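Local structure of isomaltodextranase (Arthrobacter globiformis, 5AWO) at residues M332-V337 with D438-R443; L343-T348 with W357-K362. The protein hydrolyses alpha-1,6-glucosidic linkages of dextran-like polysaccharides, releasing successive isomaltose units from the non-reducing ends of the chains. One frame throughout, in Å; residues are numbered along the deposited sequence.

In the fold
Contact 1 lies where the catalytic TIM barrel meets the beta-sandwich domain that follows it, and contact 2 just inside the barrel, their centres about 12 Å apart. Contact 1 joins helix 326-339 of the barrel to the turn between strands 434-438 and 443-448 of the sandwich; contact 2, nested within the loop that contact 1 closes, ties the eighth barrel strand, 343-345, to the connection leading into helix 362-370. They touch directly through Asn361, whose ND2 donates to Leu439 O at 2.9 Å, and through Met333 CG, which lies 3.4 Å from Val358 O. Neither includes the probable nucleophile Asp201 or proton donor Asp262; both lie away from that pair.

Contact 1 (M332-V337 with D438-R443); sequences MMNLMV and DLWEHR
CG of both Asn334 and Trp440 lies beside the backbone N, anti to the carbonyl carbon (chi1 of Asn334 -73°), so that the amide end of Asn334 meets the indole edge of Trp440 between helix 326-339 and the turn that follows strand 434-438. What joins them is a single polar contact: Trp440 NE1 donates to Asn334 OD1 over 2.8 Å. The bond is almost straight, 174° at the hydrogen, and the oxygen sits at the indole edge in the ring plane. On the amide side the N-H arrives in the carbonyl plane on a lone pair, although amide and ring are turned 56° against each other. The other end of the amide is also held, ND2 being hydrogen-bonded to Ser460 OG of strand 460-466, so both the oxygen and the nitrogen of Asn334 have partners and the flip of the amide is defined.

Behind the indole, Asp438 OD1 shapes the turn, accepting from Trp440 N at 3.1 Å in an Asx turn and from Glu441 N at 3.0 Å. His442 and Arg443 both face Asp438 in a G1 beta bulge of this hairpin. The contact thus bridges the catalytic barrel and the beta sandwich that follows it, and its chemistry implies a directional link, in which a buried amide oxygen is satisfied by an indole N-H across the domain boundary.

Contact 2 (L343-T348 with W357-K362); sequences LAIADT and WVYTNK
Strand 343-345, with the loop that follows it, passes the irregular segment 357-362 with its closest CA atoms, those of Ile345 and Tyr359, 7.9 Å apart, so that side chains alone span the gap. The strand is the eighth of the TIM barrel, and segment 357-362 lies in the connection from that strand to helix 362-370.

Ile345 lies over one face of the Tyr359 ring in a CH-pi contact: CG1 stands 3.6 Å from the centroid, only 4° off the ring normal. CD1, continuing from CG1, lies above the CG and CD2 side, and the other branch, CG2, sits near the rim toward the hydroxyl end, 3.7 Å from Tyr359 CE2. The isoleucine torsion explains this placing, because chi1 of -60° sets CG1 beside the backbone N and leaves CG2 opposite it. Val358 CG1 lies on the opposite face of the ring, offset toward the rim.

At the far end the phenol donates to the carboxylate of Asp347, whose plane is inclined 61° to the ring. Asp347 is gripped further by backbone N-H groups, OD1 by Ala320 and OD2 by Ser321, which would probably help to stabilise its negative charge in this buried setting. A phenylalanine in place of Tyr359, lacking the hydroxyl, would probably leave Asp347 OD1 short of one of its donors and the ring freer to shift under Ile345. The polar tether of the native ring is 2.7 Å long, from Tyr359 OH to Asp347 OD1, and enters nearly in line with the C-O bond of the acceptor.

Contact 1 (M332-V337 with D438-R443)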
ATOM      1  N   MET A 332       0.051   4.416 -17.334  1.00 12.14           N
ATOM      2  CA  MET A 332       0.920   4.468 -16.154  1.00 12.32           C
ATOM      3  C   MET A 332       0.154   5.038 -14.953  1.00 12.40           C
ATOM      4  O   MET A 332       0.095   4.428 -13.877  1.00 12.32           O
ATOM      5  CB  MET A 332       2.158   5.327 -16.497  1.00 13.26           C
ATOM      6  CG  MET A 332       3.086   5.613 -15.336  1.00 13.72           C
ATOM      7  SD  MET A 332       4.189   6.983 -15.688  1.00 15.04           S
ATOM      8  CE  MET A 332       3.042   8.320 -15.626  1.00 14.81           C
ATOM      9  N   MET A 333      -0.407   6.235 -15.144  1.00 12.33           N
ATOM     10  CA  MET A 333      -1.081   6.914 -14.044  1.00 13.14           C
ATOM     11  C   MET A 333      -2.317   6.127 -13.615  1.00 12.96           C
ATOM     12  O   MET A 333      -2.556   5.901 -12.425  1.00 13.06           O
ATOM     13  CB  MET A 333      -1.475   8.313 -14.482  1.00 13.89           C
ATOM     14  CG  MET A 333      -2.167   9.149 -13.422  1.00 14.72           C
ATOM     15  SD  MET A 333      -1.037   9.518 -12.053  1.00 15.86           S
ATOM     16  CE  MET A 333      -2.072  10.565 -11.021  1.00 14.77           C
ATOM     17  N   ASN A 334      -3.085   5.628 -14.580  1.00 12.53           N
ATOM     18  CA  ASN A 334      -4.312   4.908 -14.266  1.00 12.95           C
ATOM     19  C   ASN A 334      -4.050   3.627 -13.461  1.00 12.97           C
ATOM     20  O   ASN A 334      -4.839   3.258 -12.565  1.00 13.55           O
ATOM     21  CB  ASN A 334      -5.069   4.549 -15.549  1.00 13.06           C
ATOM     22  CG  ASN A 334      -5.742   5.732 -16.216  1.00 13.75           C
ATOM     23  OD1 ASN A 334      -5.954   6.783 -15.598  1.00 14.53           O
ATOM     24  ND2 ASN A 334      -6.075   5.571 -17.503  1.00 13.42           N
ATOM     25  N   LEU A 335      -2.951   2.938 -13.741  1.00 12.53           N
ATOM     26  CA  LEU A 335      -2.623   1.741 -12.979  1.00 12.09           C
ATOM     27  C   LEU A 335      -2.302   2.075 -11.530  1.00 12.43           C
ATOM     28  O   LEU A 335      -2.765   1.395 -10.609  1.00 12.46           O
ATOM     29  CB  LEU A 335      -1.430   1.001 -13.620  1.00 13.04           C
ATOM     30  CG  LEU A 335      -0.986  -0.278 -12.897  1.00 13.14           C
ATOM     31  CD1 LEU A 335      -2.070  -1.345 -12.827  1.00 13.36           C
ATOM     32  CD2 LEU A 335       0.283  -0.864 -13.569  1.00 13.00           C
ATOM     33  N   MET A 336      -1.494   3.105 -11.315  1.00 12.41           N
ATOM     34  CA  MET A 336      -1.127   3.485  -9.944  1.00 12.35           C
ATOM     35  C   MET A 336      -2.381   3.865  -9.159  1.00 12.63           C
ATOM     36  O   MET A 336      -2.562   3.450  -8.002  1.00 12.52           O
ATOM     37  CB  MET A 336      -0.118   4.653  -9.919  1.00 12.32           C
ATOM     38  CG  MET A 336       1.186   4.416 -10.683  1.00 12.88           C
ATOM     39  SD  MET A 336       2.099   2.977 -10.093  1.00 13.38           S
ATOM     40  CE  MET A 336       3.492   3.087 -11.210  1.00 13.47           C
ATOM     41  N   VAL A 337      -3.243   4.651  -9.787  1.00 12.53           N
ATOM     42  CA  VAL A 337      -4.467   5.077  -9.111  1.00 12.64           C
ATOM     43  C   VAL A 337      -5.401   3.884  -8.858  1.00 13.05           C
ATOM     44  O   VAL A 337      -5.957   3.711  -7.749  1.00 13.71           O
ATOM     45  CB  VAL A 337      -5.187   6.198  -9.895  1.00 12.88           C
ATOM     46  CG1 VAL A 337      -6.581   6.475  -9.337  1.00 13.82           C
ATOM     47  CG2 VAL A 337      -4.329   7.430  -9.903  1.00 13.36           C
ATOM     48  N   ASP A 438     -16.522   8.838 -17.603  1.00 14.97           N
ATOM     49  CA  ASP A 438     -15.164   8.632 -18.154  1.00 14.09           C
ATOM     50  C   ASP A 438     -14.291   9.807 -17.710  1.00 14.77           C
ATOM     51  O   ASP A 438     -14.573  10.962 -18.002  1.00 14.56           O
ATOM     52  CB  ASP A 438     -15.262   8.534 -19.679  1.00 14.57           C
ATOM     53  CG  ASP A 438     -13.930   8.284 -20.350  1.00 14.49           C
ATOM     54  OD1 ASP A 438     -12.937   8.832 -19.879  1.00 15.14           O
ATOM     55  OD2 ASP A 438     -13.912   7.558 -21.363  1.00 16.27           O
ATOM     56  N   LEU A 439     -13.249   9.512 -16.915  1.00 13.93           N
ATOM     57  CA  LEU A 439     -12.518  10.555 -16.227  1.00 14.39           C
ATOM     58  C   LEU A 439     -11.412  11.216 -17.049  1.00 14.17           C
ATOM     59  O   LEU A 439     -10.901  12.241 -16.648  1.00 15.51           O
ATOM     60  CB  LEU A 439     -11.911  10.048 -14.912  1.00 14.57           C
ATOM     61  CG  LEU A 439     -12.906   9.392 -13.972  1.00 15.16           C
ATOM     62  CD1 LEU A 439     -12.241   9.000 -12.682  1.00 16.07           C
ATOM     63  CD2 LEU A 439     -14.107  10.281 -13.687  1.00 15.51           C
ATOM     64  N   TRP A 440     -11.106  10.661 -18.220  1.00 14.96           N
ATOM     65  CA  TRP A 440     -10.176  11.350 -19.145  1.00 15.01           C
ATOM     66  C   TRP A 440     -10.931  12.104 -20.228  1.00 15.03           C
ATOM     67  O   TRP A 440     -10.473  13.160 -20.669  1.00 15.97           O
ATOM     68  CB  TRP A 440      -9.148  10.369 -19.752  1.00 14.86           C
ATOM     69  CG  TRP A 440      -8.083  10.015 -18.778  1.00 14.94           C
ATOM     70  CD1 TRP A 440      -8.006   8.865 -18.053  1.00 15.36           C
ATOM     71  CD2 TRP A 440      -6.975  10.829 -18.374  1.00 14.60           C
ATOM     72  NE1 TRP A 440      -6.906   8.908 -17.233  1.00 14.88           N
ATOM     73  CE2 TRP A 440      -6.261  10.105 -17.401  1.00 14.87           C
ATOM     74  CE3 TRP A 440      -6.526  12.105 -18.732  1.00 16.07           C
ATOM     75  CZ2 TRP A 440      -5.113  10.619 -16.800  1.00 14.97           C
ATOM     76  CZ3 TRP A 440      -5.397  12.608 -18.127  1.00 15.45           C
ATOM     77  CH2 TRP A 440      -4.706  11.875 -17.173  1.00 15.74           C
ATOM     78  N   GLU A 441     -12.088  11.587 -20.656  1.00 15.04           N
ATOM     79  CA  GLU A 441     -12.988  12.371 -21.526  1.00 15.39           C
ATOM     80  C   GLU A 441     -13.705  13.454 -20.723  1.00 15.66           C
ATOM     81  O   GLU A 441     -14.194  14.429 -21.297  1.00 16.29           O
ATOM     82  CB  GLU A 441     -14.004  11.479 -22.226  1.00 15.67           C
ATOM     83  CG  GLU A 441     -13.391  10.486 -23.205  1.00 17.17           C
ATOM     84  CD  GLU A 441     -14.430   9.695 -23.991  1.00 18.10           C
ATOM     85  OE1 GLU A 441     -15.630   9.808 -23.709  1.00 18.21           O
ATOM     86  OE2 GLU A 441     -14.070   8.912 -24.912  1.00 19.76           O
ATOM     87  N   HIS A 442     -13.773  13.301 -19.398  1.00 14.94           N
ATOM     88  CA  HIS A 442     -14.575  14.188 -18.556  1.00 15.63           C
ATOM     89  C   HIS A 442     -16.015  14.206 -19.093  1.00 15.89           C
ATOM     90  O   HIS A 442     -16.570  15.266 -19.357  1.00 15.87           O
ATOM     91  CB  HIS A 442     -13.977  15.584 -18.438  1.00 15.64           C
ATOM     92  CG  HIS A 442     -12.552  15.580 -18.001  1.00 15.96           C
ATOM     93  ND1 HIS A 442     -12.183  15.354 -16.696  1.00 17.16           N
ATOM     94  CD2 HIS A 442     -11.407  15.738 -18.700  1.00 16.74           C
ATOM     95  CE1 HIS A 442     -10.866  15.404 -16.606  1.00 17.19           C
ATOM     96  NE2 HIS A 442     -10.372  15.630 -17.805  1.00 17.67           N
ATOM     97  N   ARG A 443     -16.609  13.016 -19.193  1.00 15.50           N
ATOM     98  CA  ARG A 443     -17.882  12.827 -19.905  1.00 16.14           C
ATOM     99  C   ARG A 443     -18.799  11.920 -19.090  1.00 16.76           C
ATOM    100  O   ARG A 443     -18.415  10.826 -18.688  1.00 17.01           O
ATOM    101  CB  ARG A 443     -17.630  12.185 -21.267  1.00 16.22           C
ATOM    102  CG  ARG A 443     -18.908  11.900 -22.048  1.00 16.36           C
ATOM    103  CD  ARG A 443     -18.692  11.237 -23.402  1.00 17.08           C
ATOM    104  NE  ARG A 443     -18.135  12.163 -24.390  1.00 16.87           N
ATOM    105  CZ  ARG A 443     -18.841  13.056 -25.096  1.00 17.60           C
ATOM    106  NH1 ARG A 443     -20.166  13.148 -24.962  1.00 17.81           N
ATOM    107  NH2 ARG A 443     -18.211  13.839 -25.948  1.00 17.72           N
TER

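Contact 2 (L343-T348 with W357-K362)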
ATOM      1  N   LEU A 343       1.445   7.958  -5.536  1.00 12.45           N
ATOM      2  CA  LEU A 343       1.562   8.631  -6.830  1.00 12.01           C
ATOM      3  C   LEU A 343       2.844   9.414  -6.740  1.00 12.08           C
ATOM      4  O   LEU A 343       2.864  10.526  -6.205  1.00 13.25           O
ATOM      5  CB  LEU A 343       0.332   9.515  -7.105  1.00 12.30           C
ATOM      6  CG  LEU A 343      -1.005   8.775  -7.000  1.00 12.72           C
ATOM      7  CD1 LEU A 343      -2.168   9.737  -7.189  1.00 13.15           C
ATOM      8  CD2 LEU A 343      -1.102   7.595  -7.956  1.00 13.48           C
ATOM      9  N   ALA A 344       3.941   8.819  -7.207  1.00 12.36           N
ATOM     10  CA  ALA A 344       5.286   9.304  -7.021  1.00 12.77           C
ATOM     11  C   ALA A 344       5.859   9.758  -8.357  1.00 12.58           C
ATOM     12  O   ALA A 344       6.266   8.930  -9.195  1.00 13.37           O
ATOM     13  CB  ALA A 344       6.139   8.213  -6.403  1.00 13.47           C
ATOM     14  N   ILE A 345       5.898  11.067  -8.539  1.00 13.00           N
ATOM     15  CA  ILE A 345       6.482  11.655  -9.746  1.00 12.94           C
ATOM     16  C   ILE A 345       7.996  11.627  -9.628  1.00 13.43           C
ATOM     17  O   ILE A 345       8.532  12.053  -8.598  1.00 13.77           O
ATOM     18  CB  ILE A 345       6.064  13.122  -9.902  1.00 13.48           C
ATOM     19  CG1 ILE A 345       4.546  13.264 -10.008  1.00 13.86           C
ATOM     20  CG2 ILE A 345       6.685  13.750 -11.150  1.00 13.38           C
ATOM     21  CD1 ILE A 345       4.053  14.688  -9.871  1.00 13.93           C
ATOM     22  N   ALA A 346       8.687  11.123 -10.658  1.00 13.68           N
ATOM     23  CA  ALA A 346      10.144  11.197 -10.735  1.00 13.57           C
ATOM     24  C   ALA A 346      10.650  12.063 -11.884  1.00 13.84           C
ATOM     25  O   ALA A 346      11.849  12.316 -11.955  1.00 14.30           O
ATOM     26  CB  ALA A 346      10.790   9.822 -10.784  1.00 14.49           C
ATOM     27  N   ASP A 347       9.785  12.522 -12.786  1.00 14.56           N
ATOM     28  CA  ASP A 347      10.245  13.526 -13.755  1.00 15.17           C
ATOM     29  C   ASP A 347      10.834  14.708 -12.996  1.00 15.75           C
ATOM     30  O   ASP A 347      10.219  15.217 -12.052  1.00 15.45           O
ATOM     31  CB  ASP A 347       9.077  14.032 -14.598  1.00 15.26           C
ATOM     32  CG  ASP A 347       8.417  12.923 -15.375  1.00 14.99           C
ATOM     33  OD1 ASP A 347       7.598  12.166 -14.784  1.00 15.18           O
ATOM     34  OD2 ASP A 347       8.736  12.809 -16.578  1.00 16.04           O
ATOM     35  N   THR A 348      12.000  15.156 -13.448  1.00 15.80           N
ATOM     36  CA  THR A 348      12.571  16.405 -12.965  1.00 16.78           C
ATOM     37  C   THR A 348      11.993  17.575 -13.761  1.00 17.67           C
ATOM     38  O   THR A 348      11.281  17.390 -14.755  1.00 16.49           O
ATOM     39  CB  THR A 348      14.089  16.450 -13.186  1.00 16.59           C
ATOM     40  OG1 THR A 348      14.322  16.468 -14.593  1.00 18.41           O
ATOM     41  CG2 THR A 348      14.811  15.258 -12.578  1.00 16.68           C
ATOM     42  N   TRP A 357       0.268  17.470 -17.278  1.00 18.99           N
ATOM     43  CA  TRP A 357      -1.125  17.057 -17.326  1.00 17.29           C
ATOM     44  C   TRP A 357      -1.407  15.606 -16.849  1.00 16.50           C
ATOM     45  O   TRP A 357      -2.474  15.303 -16.335  1.00 17.71           O
ATOM     46  CB  TRP A 357      -1.677  17.256 -18.757  1.00 17.64           C
ATOM     47  CG  TRP A 357      -0.957  16.382 -19.756  1.00 16.72           C
ATOM     48  CD1 TRP A 357       0.161  16.702 -20.486  1.00 17.65           C
ATOM     49  CD2 TRP A 357      -1.282  15.040 -20.095  1.00 16.05           C
ATOM     50  NE1 TRP A 357       0.551  15.638 -21.236  1.00 17.29           N
ATOM     51  CE2 TRP A 357      -0.308  14.595 -21.013  1.00 15.82           C
ATOM     52  CE3 TRP A 357      -2.287  14.153 -19.693  1.00 16.35           C
ATOM     53  CZ2 TRP A 357      -0.340  13.321 -21.564  1.00 16.06           C
ATOM     54  CZ3 TRP A 357      -2.302  12.877 -20.223  1.00 16.25           C
ATOM     55  CH2 TRP A 357      -1.321  12.475 -21.162  1.00 16.39           C
ATOM     56  N   VAL A 358      -0.433  14.707 -17.033  1.00 15.55           N
ATOM     57  CA  VAL A 358      -0.573  13.282 -16.666  1.00 16.31           C
ATOM     58  C   VAL A 358      -0.969  13.152 -15.189  1.00 15.25           C
ATOM     59  O   VAL A 358      -1.770  12.295 -14.775  1.00 14.87           O
ATOM     60  CB  VAL A 358       0.792  12.518 -16.888  1.00 18.19           C
ATOM     61  CG1 VAL A 358       0.757  11.072 -16.363  1.00 19.55           C
ATOM     62  CG2 VAL A 358       1.174  12.531 -18.379  1.00 19.98           C
ATOM     63  N   TYR A 359      -0.386  14.043 -14.405  1.00 14.53           N
ATOM     64  CA  TYR A 359      -0.411  13.954 -12.952  1.00 14.58           C
ATOM     65  C   TYR A 359      -1.509  14.815 -12.325  1.00 15.28           C
ATOM     66  O   TYR A 359      -1.794  14.682 -11.128  1.00 16.06           O
ATOM     67  CB  TYR A 359       0.937  14.399 -12.430  1.00 14.80           C
ATOM     68  CG  TYR A 359       2.078  13.540 -12.901  1.00 13.89           C
ATOM     69  CD1 TYR A 359       2.043  12.145 -12.731  1.00 13.55           C
ATOM     70  CD2 TYR A 359       3.192  14.079 -13.519  1.00 13.01           C
ATOM     71  CE1 TYR A 359       3.092  11.339 -13.128  1.00 13.62           C
ATOM     72  CE2 TYR A 359       4.249  13.279 -13.919  1.00 13.72           C
ATOM     73  CZ  TYR A 359       4.192  11.908 -13.735  1.00 13.16           C
ATOM     74  OH  TYR A 359       5.254  11.110 -14.116  1.00 14.42           O
ATOM     75  N   THR A 360      -2.124  15.691 -13.113  1.00 15.41           N
ATOM     76  CA  THR A 360      -2.969  16.763 -12.574  1.00 15.75           C
ATOM     77  C   THR A 360      -4.417  16.725 -13.077  1.00 16.12           C
ATOM     78  O   THR A 360      -5.111  17.752 -13.057  1.00 17.88           O
ATOM     79  CB  THR A 360      -2.329  18.133 -12.836  1.00 16.32           C
ATOM     80  OG1 THR A 360      -2.210  18.343 -14.252  1.00 17.76           O
ATOM     81  CG2 THR A 360      -0.967  18.220 -12.158  1.00 17.15           C
ATOM     82  N   ASN A 361      -4.905  15.566 -13.506  1.00 14.42           N
ATOM     83  CA  ASN A 361      -6.327  15.411 -13.809  1.00 14.88           C
ATOM     84  C   ASN A 361      -7.084  15.308 -12.481  1.00 15.95           C
ATOM     85  O   ASN A 361      -6.946  14.343 -11.739  1.00 15.21           O
ATOM     86  CB  ASN A 361      -6.539  14.168 -14.677  1.00 14.81           C
ATOM     87  CG  ASN A 361      -7.992  13.875 -14.988  1.00 15.97           C
ATOM     88  OD1 ASN A 361      -8.896  14.153 -14.211  1.00 16.94           O
ATOM     89  ND2 ASN A 361      -8.219  13.249 -16.111  1.00 15.85           N
ATOM     90  N   LYS A 362      -7.850  16.349 -12.173  1.00 16.91           N
ATOM     91  CA  LYS A 362      -8.508  16.448 -10.874  1.00 18.73           C
ATOM     92  C   LYS A 362      -9.452  15.286 -10.612  1.00 16.22           C
ATOM     93  O   LYS A 362      -9.572  14.846  -9.460  1.00 16.18           O
ATOM     94  CB  LYS A 362      -9.226  17.804 -10.734  1.00 22.26           C
ATOM     95  CG  LYS A 362      -8.262  18.985 -10.593  1.00 27.55           C
ATOM     96  CD  LYS A 362      -8.927  20.314 -10.981  1.00 30.51           C
ATOM     97  CE  LYS A 362      -7.925  21.460 -11.172  1.00 31.67           C
ATOM     98  NZ  LYS A 362      -7.314  21.630 -12.533  1.00 28.66           N
TER